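Local atomic coordinates of deseasin MCP-01 (Pseudoalteromonas sp., PDB entry 3VV3), a protein that cleaves peptide bonds as a collagen-degrading bacterial serine protease of the subtilisin family. Residues A[39-53]-A[127-139]. Residues are numbered along the deposited sequence; the frame is centred on the assembly and turned at random.
Sequences TGSRDVVVGVIDTGV and NHDVSIVGCKFLA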
loop_
_atom_site.group_PDB
_atom_site.type_symbol
_atom_site.label_atom_id
_atom_site.label_comp_id
_atom_site.label_asym_id
_atom_site.label_seq_id
_atom_site.Cartn_x
_atom_site.Cartn_y
_atom_site.Cartn_z
ATOM N N THR A 39 -26.817 -11.929 -9.541
ATOM C CA THR A 39 -26.120 -10.686 -9.225
ATOM C C THR A 39 -26.019 -10.484 -7.713
ATOM O O THR A 39 -25.621 -9.420 -7.243
ATOM C CB THR A 39 -26.761 -9.454 -9.899
ATOM O OG1 THR A 39 -28.180 -9.453 -9.684
ATOM C CG2 THR A 39 -26.475 -9.467 -11.396
ATOM N N GLY A 40 -26.386 -11.517 -6.957
ATOM C CA GLY A 40 -26.149 -11.534 -5.522
ATOM C C GLY A 40 -27.378 -11.223 -4.694
ATOM O O GLY A 40 -28.405 -10.795 -5.217
ATOM N N SER A 41 -27.270 -11.429 -3.386
ATOM C CA SER A 41 -28.382 -11.133 -2.495
ATOM C C SER A 41 -27.951 -10.356 -1.262
ATOM O O SER A 41 -26.926 -10.675 -0.655
ATOM C CB SER A 41 -29.063 -12.425 -2.058
ATOM O OG SER A 41 -30.088 -12.139 -1.123
ATOM N N ARG A 42 -28.751 -9.360 -0.879
ATOM C CA ARG A 42 -28.540 -8.649 0.379
ATOM C C ARG A 42 -28.594 -9.615 1.562
ATOM O O ARG A 42 -28.115 -9.302 2.647
ATOM C CB ARG A 42 -29.591 -7.546 0.568
ATOM C CG ARG A 42 -29.321 -6.257 -0.197
ATOM C CD ARG A 42 -28.515 -5.279 0.641
ATOM N NE ARG A 42 -29.043 -5.132 1.998
ATOM C CZ ARG A 42 -28.559 -4.280 2.901
ATOM N NH1 ARG A 42 -27.547 -3.486 2.583
ATOM N NH2 ARG A 42 -29.088 -4.211 4.119
ATOM N N ASP A 43 -29.194 -10.785 1.362
ATOM C CA ASP A 43 -29.270 -11.772 2.437
ATOM C C ASP A 43 -27.941 -12.463 2.722
ATOM O O ASP A 43 -27.789 -13.108 3.763
ATOM C CB ASP A 43 -30.337 -12.819 2.145
ATOM C CG ASP A 43 -31.721 -12.351 2.536
ATOM O OD1 ASP A 43 -31.832 -11.338 3.262
ATOM O OD2 ASP A 43 -32.693 -13.007 2.136
ATOM N N VAL A 44 -26.990 -12.330 1.801
ATOM C CA VAL A 44 -25.641 -12.857 2.012
ATOM C C VAL A 44 -24.784 -11.777 2.660
ATOM O O VAL A 44 -24.702 -10.666 2.154
ATOM C CB VAL A 44 -24.996 -13.295 0.674
ATOM C CG1 VAL A 44 -23.544 -13.733 0.888
ATOM C CG2 VAL A 44 -25.794 -14.421 0.041
ATOM N N VAL A 45 -24.151 -12.102 3.783
ATOM C CA VAL A 45 -23.405 -11.104 4.531
ATOM C C VAL A 45 -21.914 -11.405 4.454
ATOM O O VAL A 45 -21.494 -12.534 4.664
ATOM C CB VAL A 45 -23.861 -11.059 6.004
ATOM C CG1 VAL A 45 -23.176 -9.917 6.734
ATOM C CG2 VAL A 45 -25.380 -10.914 6.073
ATOM N N VAL A 46 -21.127 -10.388 4.124
ATOM C CA VAL A 46 -19.679 -10.536 4.063
ATOM C C VAL A 46 -19.033 -9.583 5.061
ATOM O O VAL A 46 -19.365 -8.402 5.101
ATOM C CB VAL A 46 -19.136 -10.207 2.657
ATOM C CG1 VAL A 46 -17.619 -10.360 2.628
ATOM C CG2 VAL A 46 -19.767 -11.115 1.612
ATOM N N GLY A 47 -18.102 -10.090 5.860
ATOM C CA GLY A 47 -17.396 -9.245 6.807
ATOM C C GLY A 47 -16.079 -8.762 6.234
ATOM O O GLY A 47 -15.332 -9.544 5.645
ATOM N N VAL A 48 -15.800 -7.469 6.397
ATOM C CA VAL A 48 -14.526 -6.901 5.952
ATOM C C VAL A 48 -13.746 -6.440 7.177
ATOM O O VAL A 48 -14.180 -5.541 7.896
ATOM C CB VAL A 48 -14.730 -5.720 4.976
ATOM C CG1 VAL A 48 -13.393 -5.043 4.656
ATOM C CG2 VAL A 48 -15.431 -6.193 3.711
ATOM N N ILE A 49 -12.607 -7.092 7.418
ATOM C CA ILE A 49 -11.746 -6.779 8.556
ATOM C C ILE A 49 -10.555 -5.970 8.044
ATOM O O ILE A 49 -9.686 -6.494 7.334
ATOM C CB ILE A 49 -11.298 -8.078 9.258
ATOM C CG1 ILE A 49 -12.539 -8.845 9.754
ATOM C CG2 ILE A 49 -10.312 -7.766 10.403
ATOM C CD1 ILE A 49 -12.247 -10.234 10.398
ATOM N N ASP A 50 -10.533 -4.681 8.366
ATOM C CA ASP A 50 -9.650 -3.767 7.654
ATOM C C ASP A 50 -9.636 -2.409 8.353
ATOM O O ASP A 50 -9.742 -2.337 9.584
ATOM C CB ASP A 50 -10.153 -3.651 6.209
ATOM C CG ASP A 50 -9.042 -3.363 5.201
ATOM O OD1 ASP A 50 -8.399 -2.297 5.285
ATOM O OD2 ASP A 50 -8.841 -4.193 4.291
ATOM N N THR A 51 -9.502 -1.337 7.576
ATOM C CA THR A 51 -9.509 0.013 8.136
ATOM C C THR A 51 -10.923 0.550 8.337
ATOM O O THR A 51 -11.097 1.714 8.713
ATOM C CB THR A 51 -8.773 1.018 7.221
ATOM O OG1 THR A 51 -9.474 1.129 5.978
ATOM C CG2 THR A 51 -7.340 0.574 6.952
ATOM N N GLY A 52 -11.923 -0.282 8.058
ATOM C CA GLY A 52 -13.315 0.127 8.158
ATOM C C GLY A 52 -14.052 0.017 6.829
ATOM O O GLY A 52 -13.517 -0.496 5.846
ATOM N N VAL A 53 -15.291 0.499 6.810
ATOM C CA VAL A 53 -16.110 0.549 5.602
ATOM C C VAL A 53 -16.818 1.892 5.579
ATOM O O VAL A 53 -17.476 2.255 6.546
ATOM C CB VAL A 53 -17.189 -0.556 5.608
ATOM C CG1 VAL A 53 -18.069 -0.459 4.358
ATOM C CG2 VAL A 53 -16.536 -1.939 5.706
ATOM N N ASN A 127 -20.553 -8.710 -6.511
ATOM C CA ASN A 127 -21.987 -8.688 -6.216
ATOM C C ASN A 127 -22.569 -7.318 -6.504
ATOM O O ASN A 127 -21.988 -6.302 -6.107
ATOM C CB ASN A 127 -22.250 -9.016 -4.739
ATOM C CG ASN A 127 -21.698 -10.362 -4.334
ATOM O OD1 ASN A 127 -22.391 -11.374 -4.394
ATOM N ND2 ASN A 127 -20.435 -10.383 -3.932
ATOM N N HIS A 128 -23.715 -7.275 -7.189
ATOM C CA HIS A 128 -24.463 -6.025 -7.316
ATOM C C HIS A 128 -25.190 -5.743 -6.016
ATOM O O HIS A 128 -25.382 -4.590 -5.635
ATOM C CB HIS A 128 -25.522 -6.121 -8.412
ATOM C CG HIS A 128 -24.959 -6.257 -9.785
ATOM N ND1 HIS A 128 -25.660 -5.881 -10.914
ATOM C CD2 HIS A 128 -23.763 -6.720 -10.218
ATOM C CE1 HIS A 128 -24.918 -6.115 -11.982
ATOM N NE2 HIS A 128 -23.763 -6.619 -11.588
ATOM N N ASP A 129 -25.615 -6.818 -5.362
ATOM C CA ASP A 129 -26.349 -6.743 -4.104
ATOM C C ASP A 129 -25.751 -7.732 -3.109
ATOM O O ASP A 129 -25.523 -8.890 -3.441
ATOM C CB ASP A 129 -27.823 -7.077 -4.339
ATOM C CG ASP A 129 -28.477 -6.136 -5.334
ATOM O OD1 ASP A 129 -28.732 -4.969 -4.973
ATOM O OD2 ASP A 129 -28.718 -6.563 -6.478
ATOM N N VAL A 130 -25.494 -7.255 -1.896
ATOM C CA VAL A 130 -24.880 -8.055 -0.844
ATOM C C VAL A 130 -24.930 -7.186 0.405
ATOM O O VAL A 130 -25.232 -5.997 0.310
ATOM C CB VAL A 130 -23.413 -8.427 -1.209
ATOM C CG1 VAL A 130 -22.521 -7.177 -1.218
ATOM C CG2 VAL A 130 -22.853 -9.502 -0.272
ATOM N N SER A 131 -24.663 -7.759 1.578
ATOM C CA SER A 131 -24.578 -6.963 2.797
ATOM C C SER A 131 -23.157 -7.021 3.330
ATOM O O SER A 131 -22.624 -8.100 3.555
ATOM C CB SER A 131 -25.556 -7.462 3.872
ATOM O OG SER A 131 -26.903 -7.247 3.476
ATOM N N ILE A 132 -22.549 -5.861 3.519
ATOM C CA ILE A 132 -21.177 -5.800 3.987
ATOM C C ILE A 132 -21.125 -5.235 5.397
ATOM O O ILE A 132 -21.561 -4.107 5.630
ATOM C CB ILE A 132 -20.335 -4.914 3.064
ATOM C CG1 ILE A 132 -20.250 -5.551 1.677
ATOM C CG2 ILE A 132 -18.937 -4.710 3.649
ATOM C CD1 ILE A 132 -19.639 -4.643 0.624
ATOM N N VAL A 133 -20.593 -6.022 6.328
ATOM C CA VAL A 133 -20.373 -5.558 7.700
ATOM C C VAL A 133 -18.886 -5.296 7.919
ATOM O O VAL A 133 -18.038 -6.103 7.536
ATOM C CB VAL A 133 -20.903 -6.569 8.760
ATOM C CG1 VAL A 133 -20.447 -7.988 8.454
ATOM C CG2 VAL A 133 -20.481 -6.147 10.173
ATOM N N GLY A 134 -18.566 -4.154 8.518
ATOM C CA GLY A 134 -17.172 -3.800 8.705
ATOM C C GLY A 134 -16.699 -3.982 10.125
ATOM O O GLY A 134 -17.451 -3.756 11.072
ATOM N N CYS A 135 -15.453 -4.421 10.274
ATOM C CA CYS A 135 -14.762 -4.290 11.550
ATOM C C CYS A 135 -13.433 -3.595 11.286
ATOM O O CYS A 135 -12.581 -4.100 10.546
ATOM C CB CYS A 135 -14.541 -5.639 12.238
ATOM S SG CYS A 135 -13.789 -5.471 13.887
ATOM N N LYS A 136 -13.299 -2.415 11.873
ATOM C CA LYS A 136 -12.120 -1.582 11.725
ATOM C C LYS A 136 -11.133 -1.918 12.831
ATOM O O LYS A 136 -11.404 -1.643 14.002
ATOM C CB LYS A 136 -12.541 -0.107 11.805
ATOM C CG LYS A 136 -11.397 0.894 11.864
ATOM C CD LYS A 136 -11.940 2.325 11.844
ATOM C CE LYS A 136 -10.799 3.336 11.849
ATOM N NZ LYS A 136 -9.928 3.174 10.630
ATOM N N PHE A 137 -10.003 -2.537 12.479
ATOM C CA PHE A 137 -8.943 -2.779 13.462
ATOM C C PHE A 137 -7.664 -2.013 13.109
ATOM O O PHE A 137 -6.708 -2.016 13.880
ATOM C CB PHE A 137 -8.648 -4.283 13.659
ATOM C CG PHE A 137 -7.720 -4.876 12.623
ATOM C CD1 PHE A 137 -8.165 -5.121 11.329
ATOM C CD2 PHE A 137 -6.408 -5.194 12.948
ATOM C CE1 PHE A 137 -7.313 -5.673 10.368
ATOM C CE2 PHE A 137 -5.550 -5.752 11.995
ATOM C CZ PHE A 137 -6.005 -5.989 10.705
ATOM N N LEU A 138 -7.666 -1.355 11.951
ATOM C CA LEU A 138 -6.549 -0.518 11.531
ATOM C C LEU A 138 -6.963 0.942 11.543
ATOM O O LEU A 138 -7.979 1.307 10.959
ATOM C CB LEU A 138 -6.090 -0.907 10.122
ATOM C CG LEU A 138 -5.530 -2.324 10.042
ATOM C CD1 LEU A 138 -5.353 -2.755 8.594
ATOM C CD2 LEU A 138 -4.216 -2.426 10.820
ATOM N N ALA A 139 -6.159 1.773 12.199
ATOM C CA ALA A 139 -6.492 3.183 12.375
ATOM C C ALA A 139 -6.181 3.994 11.130
ATOM O O ALA A 139 -5.609 3.475 10.166
ATOM C CB ALA A 139 -5.742 3.748 13.564
HETATM O O HOH W 1 -29.105 -9.171 -7.173
HETATM O O HOH W 2 -24.441 -12.413 -2.861
#
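The ammonium group of Lys136 bridges two carbonyls, Thr51 O (2.7 Å from NZ), just after strand 45-50, and Leu138 O, just after its own strand, while Asp102 supplies a salt bridge. The setting is the central parallel sheet of the subtilisin fold, where strands 45-50 and 131-136 lie side by side and the C-terminal end of the first carries Asp50. A run of backbone bonds joins them, from Ser131 N to Val44 O on to Phe137 N to Asp50 O, straightest at Cys135 N to Val48 O, 174°. Asp50 OD1 is bonded to His105, consistent with the Asp-His-Ser triad of this family; Asp50 O accepts from Phe137 N and, from above the carbonyl plane, from Leu138 N at 3.3 Å. Lys136 is extended until chi4 (61°) swings NZ over to Thr51 O; an alanine here would probably leave Thr51 O, Leu138 O and Asp102 without their cationic mate and the turn after Asp50 less firmly held. Close by, the methyl CG2 of Val53 presses on Gly134 CA (3.6 Å), a place where any side chain would collide. Ile49 CG2 meets Phe137 CD1 at 3.5 Å, the two side chains roughly perpendicular. At the other end, Ser131 OG donates to a lone pair of Arg42 O and also sits over one face of the guanidinium, whose NH1 reaches Ala64 O. Farther back, Thr39 CG2 lies over the centre of the His128 ring in a CH-pi contact, 3.7 Å from its centroid.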